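Local coordinates for leucine aminopeptidase (Parabacteroides distasonis, PDB 3TC8), which probably acts as a zinc-dependent aminopeptidase of the M28 peptidase family, perhaps with a related glutaminyl-peptide cyclotransferase activity, at residues D25-V31 with I290-L295; R83-F89 with I151-D157; S105-S109 with R119-G124; K211-S215 with A246-Q252; M225-A230 with T301-V305. All coordinates share one frame; numbering follows the deposited sequence.

Interaction 1 (D25-V31 with I290-L295); sequences DSAYAYV and IDRETL
The guanidinium of Arg292 lies flat over one face of the Tyr28 ring, its CZ 3.8 Å from the ring centroid and the two planes 16° apart, a cation-pi stack in which NH2 sits nearest CD1 and NH1 nearest CE2. In Tyr28, CG anti to the backbone N (chi1 -178°) carries the ring across to Arg292. At the ring edge, Ile290 contributes its carbonyl O, and its CG2 touches Tyr28 CD2 at 3.8 Å. Beside the stack, Arg292 NE forms a salt bridge with Asp25 OD1 at 2.9 Å, though the hydrogen bond within it is weak, bent to 125°. Waters extend the polar contacts: one links Asp25 O to Arg292 NH2, another ties Tyr28 OH to Ile290 O. Further in, Leu295 CD1 packs on Tyr28 CB and Ala27 CB, and Val31 CG1 comes 4.3 Å from Ile290 CG1. Behind these residues, Asp291 fixes the start of helix 292-308 as its N-cap, OD1 accepting from Thr294 N at 3.1 Å through the anti lone pair. This is helix packing against an N-capped first turn in the alpha/beta M28 peptidase fold, joining the N-terminal helix 24-36 to the C-terminal helix.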
# COMPACT_ATOMS: atom_id res chain seq x y z
N ASP A 25 1.66 13.01 12.41
CA ASP A 25 2.75 12.64 13.32
C ASP A 25 2.65 11.17 13.66
O ASP A 25 3.64 10.45 13.72
CB ASP A 25 2.69 13.41 14.66
CG ASP A 25 3.21 14.84 14.57
OD1 ASP A 25 3.91 15.23 13.59
OD2 ASP A 25 2.94 15.59 15.54
N SER A 26 1.45 10.73 13.96
CA SER A 26 1.18 9.36 14.25
C SER A 26 1.48 8.42 13.08
O SER A 26 2.14 7.38 13.24
CB SER A 26 -0.26 9.19 14.72
OG SER A 26 -0.65 7.83 14.79
N ALA A 27 1.00 8.81 11.90
CA ALA A 27 1.31 8.02 10.72
C ALA A 27 2.83 7.91 10.52
O ALA A 27 3.34 6.84 10.18
CB ALA A 27 0.63 8.63 9.50
N TYR A 28 3.53 9.03 10.65
CA TYR A 28 4.97 9.02 10.50
C TYR A 28 5.63 8.04 11.47
O TYR A 28 6.50 7.25 11.10
CB TYR A 28 5.49 10.44 10.73
CG TYR A 28 6.97 10.60 10.57
CD1 TYR A 28 7.87 10.24 11.56
CD2 TYR A 28 7.48 11.14 9.39
CE1 TYR A 28 9.26 10.41 11.34
CE2 TYR A 28 8.84 11.31 9.17
CZ TYR A 28 9.71 10.94 10.13
OH TYR A 28 11.08 11.10 9.92
N ALA A 29 5.17 8.04 12.71
CA ALA A 29 5.72 7.14 13.70
C ALA A 29 5.41 5.69 13.34
O ALA A 29 6.24 4.81 13.64
CB ALA A 29 5.20 7.47 15.09
N TYR A 30 4.24 5.40 12.76
CA TYR A 30 3.98 4.03 12.28
C TYR A 30 4.93 3.62 11.18
O TYR A 30 5.32 2.45 11.09
CB TYR A 30 2.52 3.86 11.85
CG TYR A 30 1.49 3.79 12.93
CD1 TYR A 30 1.65 2.92 14.00
CD2 TYR A 30 0.34 4.53 12.89
CE1 TYR A 30 0.68 2.81 15.00
CE2 TYR A 30 -0.63 4.42 13.86
CZ TYR A 30 -0.44 3.55 14.92
OH TYR A 30 -1.43 3.47 15.88
N VAL A 31 5.28 4.53 10.27
CA VAL A 31 6.31 4.25 9.28
C VAL A 31 7.62 3.92 9.97
O VAL A 31 8.28 2.92 9.65
CB VAL A 31 6.46 5.39 8.24
CG1 VAL A 31 7.48 5.02 7.18
CG2 VAL A 31 5.14 5.76 7.57
N ILE A 290 10.60 10.68 4.12
CA ILE A 290 9.24 10.61 4.59
C ILE A 290 8.83 11.96 5.16
O ILE A 290 9.59 12.58 5.90
CB ILE A 290 9.07 9.46 5.59
CG1 ILE A 290 9.54 8.12 4.94
CG2 ILE A 290 7.62 9.35 6.09
CD1 ILE A 290 8.77 7.69 3.70
N ASP A 291 7.63 12.38 4.81
CA ASP A 291 7.17 13.74 5.06
C ASP A 291 5.75 13.74 5.60
O ASP A 291 4.85 13.16 4.99
CB ASP A 291 7.28 14.53 3.77
CG ASP A 291 6.97 15.93 3.93
OD1 ASP A 291 5.77 16.29 3.85
OD2 ASP A 291 7.92 16.72 4.10
N ARG A 292 5.54 14.38 6.74
CA ARG A 292 4.25 14.44 7.38
C ARG A 292 3.21 15.12 6.49
O ARG A 292 2.04 14.76 6.55
CB ARG A 292 4.36 15.13 8.72
CG ARG A 292 5.05 14.31 9.75
CD ARG A 292 5.49 15.15 10.94
NE ARG A 292 6.13 14.37 12.00
CZ ARG A 292 7.40 14.02 12.01
NH1 ARG A 292 8.20 14.35 11.01
NH2 ARG A 292 7.89 13.36 13.06
N GLU A 293 3.60 16.16 5.77
CA GLU A 293 2.62 16.86 4.94
C GLU A 293 2.10 15.95 3.82
O GLU A 293 0.91 15.99 3.49
CB GLU A 293 3.19 18.18 4.42
CG GLU A 293 3.22 19.33 5.45
CD GLU A 293 3.96 19.02 6.74
OE1 GLU A 293 3.31 18.88 7.82
OE2 GLU A 293 5.21 18.95 6.71
N THR A 294 2.98 15.13 3.22
CA THR A 294 2.51 14.20 2.20
C THR A 294 1.56 13.17 2.81
O THR A 294 0.50 12.88 2.27
CB THR A 294 3.69 13.48 1.54
OG1 THR A 294 4.60 14.49 1.09
CG2 THR A 294 3.25 12.61 0.41
N LEU A 295 1.97 12.57 3.94
CA LEU A 295 1.12 11.59 4.59
C LEU A 295 -0.25 12.18 4.92
O LEU A 295 -1.25 11.51 4.77
CB LEU A 295 1.81 11.07 5.84
CG LEU A 295 3.04 10.19 5.66
CD1 LEU A 295 3.77 9.99 6.97
CD2 LEU A 295 2.68 8.82 5.04
O HOH W 1 6.18 11.42 14.58
O HOH W 2 11.85 12.11 7.51
O HOH W 3 11.12 14.30 10.81

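Interaction 2 (R83-F89 with I151-D157); sequences RNIIGSF and IDIIFFD
Asp152 OD1 takes the shortest polar bond here, from Ser88 OG at 2.7 Å, on its anti side and 19° out of the carboxylate plane; its OD2 is engaged by Arg96 and Tyr191. The pair projects from antiparallel neighbours of the central mixed sheet, strands 79-89 and 150-156, whose hydrogen-bonded pairs are Ile85-Phe155, Gly87-Ile153 and Phe89-Ile151. Beside it on the same face, Ile86 and Ile154 lie side by side, CG1 to CG1 3.8 Å. At the far end side chains take over from backbone pairing: Asp157 N donates almost straight (174°) to Asn84 OD1 at 2.9 Å, while Asp157 OD2 accepts from Arg83 N at 2.8 Å. An alanine replacing Asn84 would remove that acceptor and is likely to leave Asp157 N without its mate and the strand end less firmly fixed. With Asn84 ND2 held by Gln68 and Gly178, and Asp157 OD1 by His47, this end of the strand pair, inside the sheet, is held by directed bonds.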
# COMPACT_ATOMS: atom_id res chain seq x y z
N ARG A 83 2.53 -13.71 4.54
CA ARG A 83 1.46 -13.46 5.47
C ARG A 83 0.75 -12.17 5.06
O ARG A 83 1.29 -11.08 5.20
CB ARG A 83 2.01 -13.34 6.89
CG ARG A 83 0.97 -12.96 7.89
CD ARG A 83 1.31 -13.16 9.33
NE ARG A 83 2.64 -12.62 9.67
CZ ARG A 83 3.07 -12.39 10.91
NH1 ARG A 83 2.22 -12.32 11.91
NH2 ARG A 83 4.34 -12.16 11.11
N ASN A 84 -0.45 -12.31 4.50
CA ASN A 84 -1.33 -11.16 4.28
C ASN A 84 -2.09 -10.90 5.57
O ASN A 84 -2.53 -11.83 6.23
CB ASN A 84 -2.32 -11.41 3.14
CG ASN A 84 -1.67 -11.66 1.81
OD1 ASN A 84 -0.71 -10.99 1.43
ND2 ASN A 84 -2.25 -12.59 1.03
N ILE A 85 -2.20 -9.63 5.95
CA ILE A 85 -2.83 -9.25 7.21
C ILE A 85 -4.06 -8.42 6.92
O ILE A 85 -3.97 -7.38 6.29
CB ILE A 85 -1.83 -8.52 8.11
CG1 ILE A 85 -0.56 -9.34 8.34
CG2 ILE A 85 -2.48 -8.09 9.43
CD1 ILE A 85 0.60 -8.59 8.94
N ILE A 86 -5.20 -8.91 7.39
CA ILE A 86 -6.48 -8.30 7.10
C ILE A 86 -7.15 -7.85 8.40
O ILE A 86 -7.27 -8.64 9.30
CB ILE A 86 -7.45 -9.28 6.37
CG1 ILE A 86 -6.85 -9.79 5.06
CG2 ILE A 86 -8.82 -8.61 6.14
CD1 ILE A 86 -6.24 -11.12 5.06
N GLY A 87 -7.54 -6.58 8.46
CA GLY A 87 -8.33 -6.08 9.58
C GLY A 87 -9.65 -5.58 9.10
O GLY A 87 -9.74 -4.66 8.30
N SER A 88 -10.71 -6.17 9.60
CA SER A 88 -12.06 -5.85 9.14
C SER A 88 -12.85 -5.14 10.24
O SER A 88 -12.97 -5.64 11.38
CB SER A 88 -12.83 -7.10 8.73
OG SER A 88 -12.15 -7.80 7.71
N PHE A 89 -13.39 -3.98 9.90
CA PHE A 89 -14.26 -3.24 10.80
C PHE A 89 -15.69 -3.37 10.30
O PHE A 89 -15.96 -3.46 9.09
CB PHE A 89 -13.84 -1.79 10.79
CG PHE A 89 -12.49 -1.53 11.36
CD1 PHE A 89 -12.31 -1.32 12.72
CD2 PHE A 89 -11.39 -1.38 10.53
CE1 PHE A 89 -11.09 -0.98 13.22
CE2 PHE A 89 -10.19 -1.05 11.05
CZ PHE A 89 -10.02 -0.86 12.41
N ILE A 151 -15.19 -1.48 6.52
CA ILE A 151 -13.86 -1.21 5.98
C ILE A 151 -13.00 -2.40 6.22
O ILE A 151 -12.91 -2.92 7.35
CB ILE A 151 -13.18 0.00 6.68
CG1 ILE A 151 -14.06 1.28 6.55
CG2 ILE A 151 -11.81 0.22 6.09
CD1 ILE A 151 -14.24 1.85 5.17
N ASP A 152 -12.31 -2.87 5.18
CA ASP A 152 -11.27 -3.88 5.31
C ASP A 152 -9.93 -3.21 5.00
O ASP A 152 -9.79 -2.60 3.96
CB ASP A 152 -11.52 -5.05 4.37
CG ASP A 152 -12.89 -5.64 4.62
OD1 ASP A 152 -13.08 -6.18 5.73
OD2 ASP A 152 -13.77 -5.50 3.72
N ILE A 153 -9.02 -3.33 5.94
CA ILE A 153 -7.63 -2.88 5.78
C ILE A 153 -6.84 -4.13 5.44
O ILE A 153 -6.84 -5.06 6.27
CB ILE A 153 -7.10 -2.25 7.07
CG1 ILE A 153 -7.98 -1.13 7.64
CG2 ILE A 153 -5.66 -1.89 6.93
CD1 ILE A 153 -7.99 0.10 6.81
N ILE A 154 -6.14 -4.14 4.34
CA ILE A 154 -5.30 -5.29 3.99
C ILE A 154 -3.86 -4.85 3.72
O ILE A 154 -3.62 -3.98 2.91
CB ILE A 154 -5.81 -6.16 2.83
CG1 ILE A 154 -7.25 -6.59 3.12
CG2 ILE A 154 -4.85 -7.34 2.63
CD1 ILE A 154 -7.85 -7.59 2.10
N PHE A 155 -2.96 -5.51 4.47
CA PHE A 155 -1.54 -5.40 4.22
C PHE A 155 -1.12 -6.68 3.45
O PHE A 155 -1.09 -7.76 4.02
CB PHE A 155 -0.75 -5.23 5.50
CG PHE A 155 -1.24 -4.09 6.39
CD1 PHE A 155 -1.69 -2.90 5.87
CD2 PHE A 155 -1.20 -4.26 7.76
CE1 PHE A 155 -2.12 -1.89 6.74
CE2 PHE A 155 -1.60 -3.22 8.63
CZ PHE A 155 -2.06 -2.05 8.07
N PHE A 156 -0.82 -6.49 2.17
CA PHE A 156 -0.42 -7.59 1.30
C PHE A 156 1.09 -7.79 1.35
O PHE A 156 1.86 -6.86 1.36
CB PHE A 156 -0.86 -7.31 -0.14
CG PHE A 156 -2.34 -7.44 -0.35
CD1 PHE A 156 -2.96 -8.65 -0.29
CD2 PHE A 156 -3.12 -6.33 -0.68
CE1 PHE A 156 -4.30 -8.78 -0.51
CE2 PHE A 156 -4.48 -6.49 -0.91
CZ PHE A 156 -5.06 -7.71 -0.86
N ASP A 157 1.46 -9.06 1.38
CA ASP A 157 2.85 -9.46 1.44
C ASP A 157 3.41 -9.78 0.09
O ASP A 157 2.70 -9.91 -0.92
CB ASP A 157 2.98 -10.71 2.35
CG ASP A 157 4.35 -10.94 2.94
OD1 ASP A 157 5.28 -10.13 2.73
OD2 ASP A 157 4.45 -11.92 3.71

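Interaction 3 (S105-S109 with R119-G124); sequences SRPYS and RTPLDG. With EDO (1,2-ethanediol), chain E.
Two passages of the loop between strand 96-102 and helix 125-144 run together beside the zinc site, where Arg106 reaches the ligands Asp160 and His281. Leu122 N donates to Arg106 O at 3.2 Å, nearly along the C=O axis, and Ser109 OG donates to Thr120 O at 2.7 Å, tilted 24° from the carbonyl plane. Leu122 packs beside these bonds: its CG sits between the backbone N and the carbonyl carbon (chi1 50°), which carries CD2 to within 3.4 Å of Tyr108 O. Pro121 lays its ring against Pro107 O, with CG 3.5 Å from that oxygen. At the outer end, Arg119 grips a 1,2-ethanediol, probably from the crystallisation liquor, NH1 to O2 at 2.9 Å and NH2 to O1 at 3.0 Å. Only two hydrogen bonds span the seam, and buried Tyr108 O has no polar partner in the model, so van der Waals contact largely closes it, while Arg106 is placed by its own polar partners, Asp110 and the carbonyls of Asp160 and Gly162.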
# COMPACT_ATOMS: atom_id res chain seq x y z
N SER A 105 9.38 -5.50 2.28
CA SER A 105 10.47 -4.71 1.71
C SER A 105 11.22 -5.53 0.68
O SER A 105 11.48 -6.71 0.85
CB SER A 105 11.50 -4.36 2.83
OG SER A 105 10.90 -3.71 3.92
N ARG A 106 11.62 -4.88 -0.40
CA ARG A 106 12.37 -5.54 -1.45
C ARG A 106 13.72 -6.05 -0.93
O ARG A 106 14.45 -5.29 -0.29
CB ARG A 106 12.56 -4.57 -2.62
CG ARG A 106 13.26 -5.16 -3.85
CD ARG A 106 12.74 -4.52 -5.11
NE ARG A 106 13.40 -4.98 -6.33
CZ ARG A 106 13.08 -6.10 -6.95
NH1 ARG A 106 12.26 -6.96 -6.42
NH2 ARG A 106 13.69 -6.45 -8.08
N PRO A 107 14.13 -7.24 -1.35
CA PRO A 107 15.43 -7.79 -0.91
C PRO A 107 16.65 -7.27 -1.68
O PRO A 107 17.76 -7.68 -1.38
CB PRO A 107 15.26 -9.28 -1.10
CG PRO A 107 14.29 -9.39 -2.23
CD PRO A 107 13.30 -8.30 -1.94
N TYR A 108 16.38 -6.43 -2.65
CA TYR A 108 17.37 -5.90 -3.57
C TYR A 108 17.25 -4.39 -3.64
O TYR A 108 16.21 -3.82 -3.32
CB TYR A 108 17.17 -6.45 -4.99
CG TYR A 108 16.93 -7.92 -5.09
CD1 TYR A 108 17.81 -8.85 -4.57
CD2 TYR A 108 15.76 -8.40 -5.67
CE1 TYR A 108 17.56 -10.20 -4.67
CE2 TYR A 108 15.48 -9.77 -5.75
CZ TYR A 108 16.38 -10.65 -5.23
OH TYR A 108 16.12 -11.99 -5.35
N SER A 109 18.33 -3.75 -4.02
CA SER A 109 18.36 -2.32 -4.36
C SER A 109 18.83 -2.19 -5.81
O SER A 109 19.88 -1.64 -6.10
CB SER A 109 19.24 -1.55 -3.40
OG SER A 109 18.81 -1.75 -2.07
N ARG A 119 22.30 -6.08 -4.47
CA ARG A 119 21.81 -7.28 -3.85
C ARG A 119 21.54 -7.10 -2.36
O ARG A 119 21.37 -8.09 -1.64
CB ARG A 119 22.79 -8.43 -4.12
CG ARG A 119 22.76 -8.84 -5.56
CD ARG A 119 23.95 -9.70 -5.98
NE ARG A 119 23.98 -9.98 -7.43
CZ ARG A 119 24.31 -9.10 -8.37
NH1 ARG A 119 24.77 -7.90 -8.09
NH2 ARG A 119 24.21 -9.45 -9.67
N THR A 120 21.41 -5.84 -1.92
CA THR A 120 21.17 -5.50 -0.52
C THR A 120 19.73 -5.08 -0.29
O THR A 120 19.21 -4.25 -1.04
CB THR A 120 22.08 -4.35 -0.11
OG1 THR A 120 23.44 -4.75 -0.31
CG2 THR A 120 21.92 -3.97 1.36
N PRO A 121 19.03 -5.64 0.69
CA PRO A 121 17.67 -5.19 0.98
C PRO A 121 17.60 -3.73 1.33
O PRO A 121 18.53 -3.13 1.89
CB PRO A 121 17.27 -6.02 2.22
CG PRO A 121 18.09 -7.28 2.06
CD PRO A 121 19.43 -6.77 1.55
N LEU A 122 16.49 -3.12 0.95
CA LEU A 122 16.27 -1.70 1.26
C LEU A 122 15.30 -1.57 2.43
O LEU A 122 14.54 -2.47 2.77
CB LEU A 122 15.86 -0.95 0.02
CG LEU A 122 14.73 -1.50 -0.88
CD1 LEU A 122 13.33 -1.28 -0.23
CD2 LEU A 122 14.79 -0.91 -2.27
N ASP A 123 15.33 -0.40 3.06
CA ASP A 123 14.49 -0.14 4.23
C ASP A 123 13.03 -0.10 3.84
O ASP A 123 12.16 -0.38 4.66
CB ASP A 123 14.87 1.17 4.89
CG ASP A 123 16.05 1.05 5.84
OD1 ASP A 123 16.44 -0.06 6.24
OD2 ASP A 123 16.55 2.16 6.23
N GLY A 124 12.73 0.30 2.63
CA GLY A 124 11.38 0.35 2.16
C GLY A 124 10.51 1.28 2.97
O GLY A 124 9.33 1.01 3.22
C1 EDO E . 25.88 -6.62 -12.22
O1 EDO E . 25.54 -7.96 -11.85
C2 EDO E . 25.89 -5.70 -11.00
O2 EDO E . 24.76 -5.95 -10.18

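Interaction 4 (K211-S215 with A246-Q252); sequences KEQQS and AITDDHQ
Glu212 caps helix 213-233 and, from this N-cap position, its carboxylate also binds the passage leading into helix 250-258. Bent at chi2, its chain meets His251 from the opposite direction, with the carboxylate and imidazole planes almost perpendicular, 87° apart. His251 NE2 approaches OE1 from above the carboxylate plane, at 2.8 Å, while Ser215 OG takes the anti lone pair of the same oxygen and Ser215 N adds a third bond. OE2 is held by Ile247 N at 2.9 Å and by Gln214 N, from opposite faces of the plane. Five donors around a buried carboxylate would be expected to favour its charged form. A glutamine in place of Glu212 would put an amide NH2 where one oxygen now accepts, and is likely to leave His251 NE2 or Ile247 N facing a donor and the cap weakened. Gln214 crosses Gln252 with amide planes 80° apart. Both acceptors of its NE2 lie in the plane of the Gln214 amide: Ile247 O and, at 2.9 Å and almost straight (178°), Gln252 OE1.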
# COMPACT_ATOMS: atom_id res chain seq x y z
N LYS A 211 -3.44 10.56 -11.92
CA LYS A 211 -4.54 9.61 -12.12
C LYS A 211 -3.98 8.42 -12.93
O LYS A 211 -3.68 8.55 -14.14
CB LYS A 211 -5.70 10.30 -12.83
CG LYS A 211 -6.25 11.47 -12.06
CD LYS A 211 -7.39 12.12 -12.79
CE LYS A 211 -7.86 13.37 -12.17
NZ LYS A 211 -8.96 13.98 -13.02
N GLU A 212 -3.78 7.30 -12.26
CA GLU A 212 -3.06 6.19 -12.88
C GLU A 212 -3.95 5.46 -13.89
O GLU A 212 -5.15 5.37 -13.72
CB GLU A 212 -2.54 5.32 -11.71
CG GLU A 212 -1.68 4.14 -12.10
CD GLU A 212 -2.43 2.93 -12.59
OE1 GLU A 212 -3.51 2.64 -12.02
OE2 GLU A 212 -1.93 2.25 -13.54
N GLN A 213 -3.34 4.94 -14.94
CA GLN A 213 -4.14 4.45 -16.09
C GLN A 213 -5.01 3.25 -15.78
O GLN A 213 -6.17 3.23 -16.16
CB GLN A 213 -3.25 4.11 -17.28
CG GLN A 213 -2.72 5.31 -17.97
CD GLN A 213 -3.79 6.17 -18.57
OE1 GLN A 213 -4.74 5.67 -19.15
NE2 GLN A 213 -3.70 7.48 -18.29
N GLN A 214 -4.47 2.25 -15.04
CA GLN A 214 -5.30 1.08 -14.76
C GLN A 214 -6.47 1.45 -13.84
O GLN A 214 -7.59 0.95 -13.98
CB GLN A 214 -4.49 -0.04 -14.12
CG GLN A 214 -3.34 -0.51 -15.01
CD GLN A 214 -2.81 -1.85 -14.54
OE1 GLN A 214 -3.35 -2.90 -14.92
NE2 GLN A 214 -1.77 -1.85 -13.72
N SER A 215 -6.20 2.38 -12.92
CA SER A 215 -7.20 2.92 -12.01
C SER A 215 -8.31 3.61 -12.77
O SER A 215 -9.49 3.45 -12.47
CB SER A 215 -6.49 3.92 -11.07
OG SER A 215 -5.48 3.34 -10.29
N ALA A 246 0.63 4.05 -16.69
CA ALA A 246 0.17 2.75 -16.24
C ALA A 246 1.23 2.14 -15.33
O ALA A 246 2.39 2.09 -15.71
CB ALA A 246 -0.07 1.82 -17.41
N ILE A 247 0.84 1.74 -14.13
CA ILE A 247 1.73 1.22 -13.11
C ILE A 247 1.27 -0.18 -12.69
O ILE A 247 0.15 -0.37 -12.25
CB ILE A 247 1.79 2.18 -11.91
CG1 ILE A 247 2.29 3.57 -12.34
CG2 ILE A 247 2.66 1.60 -10.81
CD1 ILE A 247 2.17 4.67 -11.31
N THR A 248 2.18 -1.16 -12.76
CA THR A 248 1.94 -2.50 -12.24
C THR A 248 1.95 -2.42 -10.72
O THR A 248 2.90 -1.96 -10.12
CB THR A 248 3.05 -3.47 -12.69
OG1 THR A 248 3.08 -3.52 -14.11
CG2 THR A 248 2.85 -4.84 -12.07
N ASP A 249 0.85 -2.83 -10.10
CA ASP A 249 0.75 -2.76 -8.65
C ASP A 249 -0.37 -3.65 -8.17
O ASP A 249 -1.10 -4.27 -8.97
CB ASP A 249 0.57 -1.31 -8.21
CG ASP A 249 1.25 -0.95 -6.91
OD1 ASP A 249 1.64 -1.87 -6.15
OD2 ASP A 249 1.41 0.29 -6.64
N ASP A 250 -0.53 -3.77 -6.85
CA ASP A 250 -1.43 -4.74 -6.31
C ASP A 250 -2.87 -4.57 -6.78
O ASP A 250 -3.62 -5.53 -6.85
CB ASP A 250 -1.40 -4.67 -4.75
CG ASP A 250 -0.09 -5.16 -4.10
OD1 ASP A 250 0.24 -6.32 -4.30
OD2 ASP A 250 0.56 -4.39 -3.37
N HIS A 251 -3.26 -3.32 -7.06
CA HIS A 251 -4.66 -3.07 -7.47
C HIS A 251 -5.05 -3.80 -8.75
O HIS A 251 -6.21 -4.21 -8.88
CB HIS A 251 -4.91 -1.56 -7.60
CG HIS A 251 -4.19 -0.87 -8.69
ND1 HIS A 251 -2.83 -1.04 -8.88
CD2 HIS A 251 -4.64 -0.02 -9.65
CE1 HIS A 251 -2.47 -0.31 -9.93
NE2 HIS A 251 -3.55 0.32 -10.40
N GLN A 252 -4.10 -4.05 -9.65
CA GLN A 252 -4.47 -4.75 -10.89
C GLN A 252 -4.96 -6.17 -10.61
O GLN A 252 -5.82 -6.68 -11.32
CB GLN A 252 -3.37 -4.77 -11.91
CG GLN A 252 -2.30 -5.72 -11.68
CD GLN A 252 -1.17 -5.50 -12.68
OE1 GLN A 252 -0.67 -4.39 -12.79
NE2 GLN A 252 -0.70 -6.59 -13.32

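Interaction 5 (M225-A230 with T301-V305); sequences MVWSAA and TVLEV
Helices 213-233 and 292-308 cross steeply where residues 225-230 meet residues 301-305, the axes of these short segments 9.0 Å apart at closest and 113° from one another. This is helix-helix packing in the layer over one face of the central sheet of the alpha/beta fold, and the backbones come nearest at Ala230 and Thr301, whose CA atoms are 5.3 Å apart. Val305 is the main side chain on its helix, its two methyls serving different partners. CG2 rests on Ala229 CB at 3.7 Å and, at slightly longer range, on CA and CG2 of Val226, while CG1 turns to selenomethionine Met225. Thr301 works in a similar way with unlike branches. Its CG2 stands anti to the backbone N, which sets the methyl against Val226 CG1 at 3.8 Å and over Val226 O; the two side chains cross at about a right angle. The other branch, OG1, lies against Ala230, while its hydrogen bond goes to Ala297 O one turn back in its own helix, so the hydroxyl is satisfied at a mainly apolar surface. Sheet residues Ile197, Ile263 and Ile265 touch Val226 and continue the apolar core beneath the crossing. At the outer end the Met225 chain, extended to SE, bends at chi3 (63°) and brings CE to 3.5 Å from Val305 CG1.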
# COMPACT_ATOMS: atom_id res chain seq x y z
N MSE A 225 -13.75 10.81 -7.64
CA MSE A 225 -14.22 11.10 -6.29
C MSE A 225 -13.06 11.45 -5.36
O MSE A 225 -13.12 12.42 -4.61
CB MSE A 225 -14.94 9.89 -5.75
CG MSE A 225 -15.32 9.91 -4.26
SE MSE A 225 -16.28 8.40 -3.62
CE MSE A 225 -14.95 7.04 -3.94
N VAL A 226 -11.99 10.66 -5.42
CA VAL A 226 -10.84 10.89 -4.58
C VAL A 226 -10.10 12.18 -4.93
O VAL A 226 -9.78 12.98 -4.05
CB VAL A 226 -9.87 9.64 -4.60
CG1 VAL A 226 -8.55 9.94 -3.89
CG2 VAL A 226 -10.59 8.46 -3.99
N TRP A 227 -9.86 12.42 -6.24
CA TRP A 227 -9.13 13.59 -6.63
C TRP A 227 -9.95 14.86 -6.35
O TRP A 227 -9.38 15.90 -6.00
CB TRP A 227 -8.70 13.51 -8.12
CG TRP A 227 -7.29 12.97 -8.33
CD1 TRP A 227 -6.27 13.68 -8.85
CD2 TRP A 227 -6.72 11.71 -7.91
NE1 TRP A 227 -5.11 12.95 -8.81
CE2 TRP A 227 -5.37 11.72 -8.26
CE3 TRP A 227 -7.24 10.57 -7.34
CZ2 TRP A 227 -4.50 10.66 -7.99
CZ3 TRP A 227 -6.39 9.51 -7.04
CH2 TRP A 227 -5.04 9.56 -7.39
N SER A 228 -11.27 14.79 -6.51
CA SER A 228 -12.12 15.94 -6.19
C SER A 228 -12.14 16.22 -4.70
O SER A 228 -12.08 17.38 -4.29
CB SER A 228 -13.53 15.67 -6.69
OG SER A 228 -13.59 15.77 -8.12
N ALA A 229 -12.23 15.19 -3.88
CA ALA A 229 -12.14 15.38 -2.42
C ALA A 229 -10.82 16.03 -2.04
O ALA A 229 -10.79 16.94 -1.22
CB ALA A 229 -12.36 14.06 -1.66
N ALA A 230 -9.73 15.56 -2.62
CA ALA A 230 -8.42 16.13 -2.31
C ALA A 230 -8.42 17.63 -2.66
O ALA A 230 -7.91 18.45 -1.90
CB ALA A 230 -7.33 15.41 -3.13
N THR A 301 -7.43 12.75 2.76
CA THR A 301 -8.28 12.55 1.58
C THR A 301 -9.02 11.23 1.67
O THR A 301 -10.23 11.15 1.42
CB THR A 301 -7.46 12.69 0.29
OG1 THR A 301 -6.92 14.00 0.21
CG2 THR A 301 -8.28 12.37 -0.96
N VAL A 302 -8.31 10.13 2.05
CA VAL A 302 -8.98 8.87 2.15
C VAL A 302 -10.07 8.92 3.22
O VAL A 302 -11.17 8.39 3.03
CB VAL A 302 -7.96 7.71 2.40
CG1 VAL A 302 -8.68 6.44 2.74
CG2 VAL A 302 -7.06 7.53 1.19
N LEU A 303 -9.79 9.51 4.38
CA LEU A 303 -10.84 9.61 5.40
C LEU A 303 -12.07 10.35 4.87
O LEU A 303 -13.19 9.98 5.11
CB LEU A 303 -10.30 10.34 6.65
CG LEU A 303 -9.31 9.55 7.50
CD1 LEU A 303 -8.79 10.41 8.62
CD2 LEU A 303 -9.92 8.28 8.05
N GLU A 304 -11.83 11.47 4.22
CA GLU A 304 -12.94 12.26 3.65
C GLU A 304 -13.82 11.42 2.74
O GLU A 304 -15.04 11.52 2.80
CB GLU A 304 -12.41 13.48 2.94
CG GLU A 304 -13.49 14.43 2.39
CD GLU A 304 -14.22 15.21 3.48
OE1 GLU A 304 -13.65 15.42 4.58
OE2 GLU A 304 -15.36 15.69 3.24
N VAL A 305 -13.21 10.59 1.90
CA VAL A 305 -13.91 9.79 0.96
C VAL A 305 -14.73 8.68 1.64
O VAL A 305 -15.93 8.46 1.33
CB VAL A 305 -12.88 9.26 -0.04
CG1 VAL A 305 -13.49 8.18 -0.93
CG2 VAL A 305 -12.32 10.42 -0.85

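The five contacts show how one alpha/beta domain is closed, mostly by segments distant in sequence. Interaction 2 joins two strands of the mixed sheet, and interaction 3 is nested within the chain it closes, centres about 23 Å apart. Interactions 4 and 5 follow; they share helix 213-233, alternate their segments along the chain, and touch where Lys211 packs on Trp227. Interaction 1 encloses interactions 2, 3 and 4 and shares helix 292-308 with interaction 5, centres about 18 Å apart. The N-terminal helix is thereby tied to the C-terminal one. Interaction 3 borders the zinc site, whereas interaction 5, its centre about 32 Å from that of interaction 3, lies in packing remote from the metal.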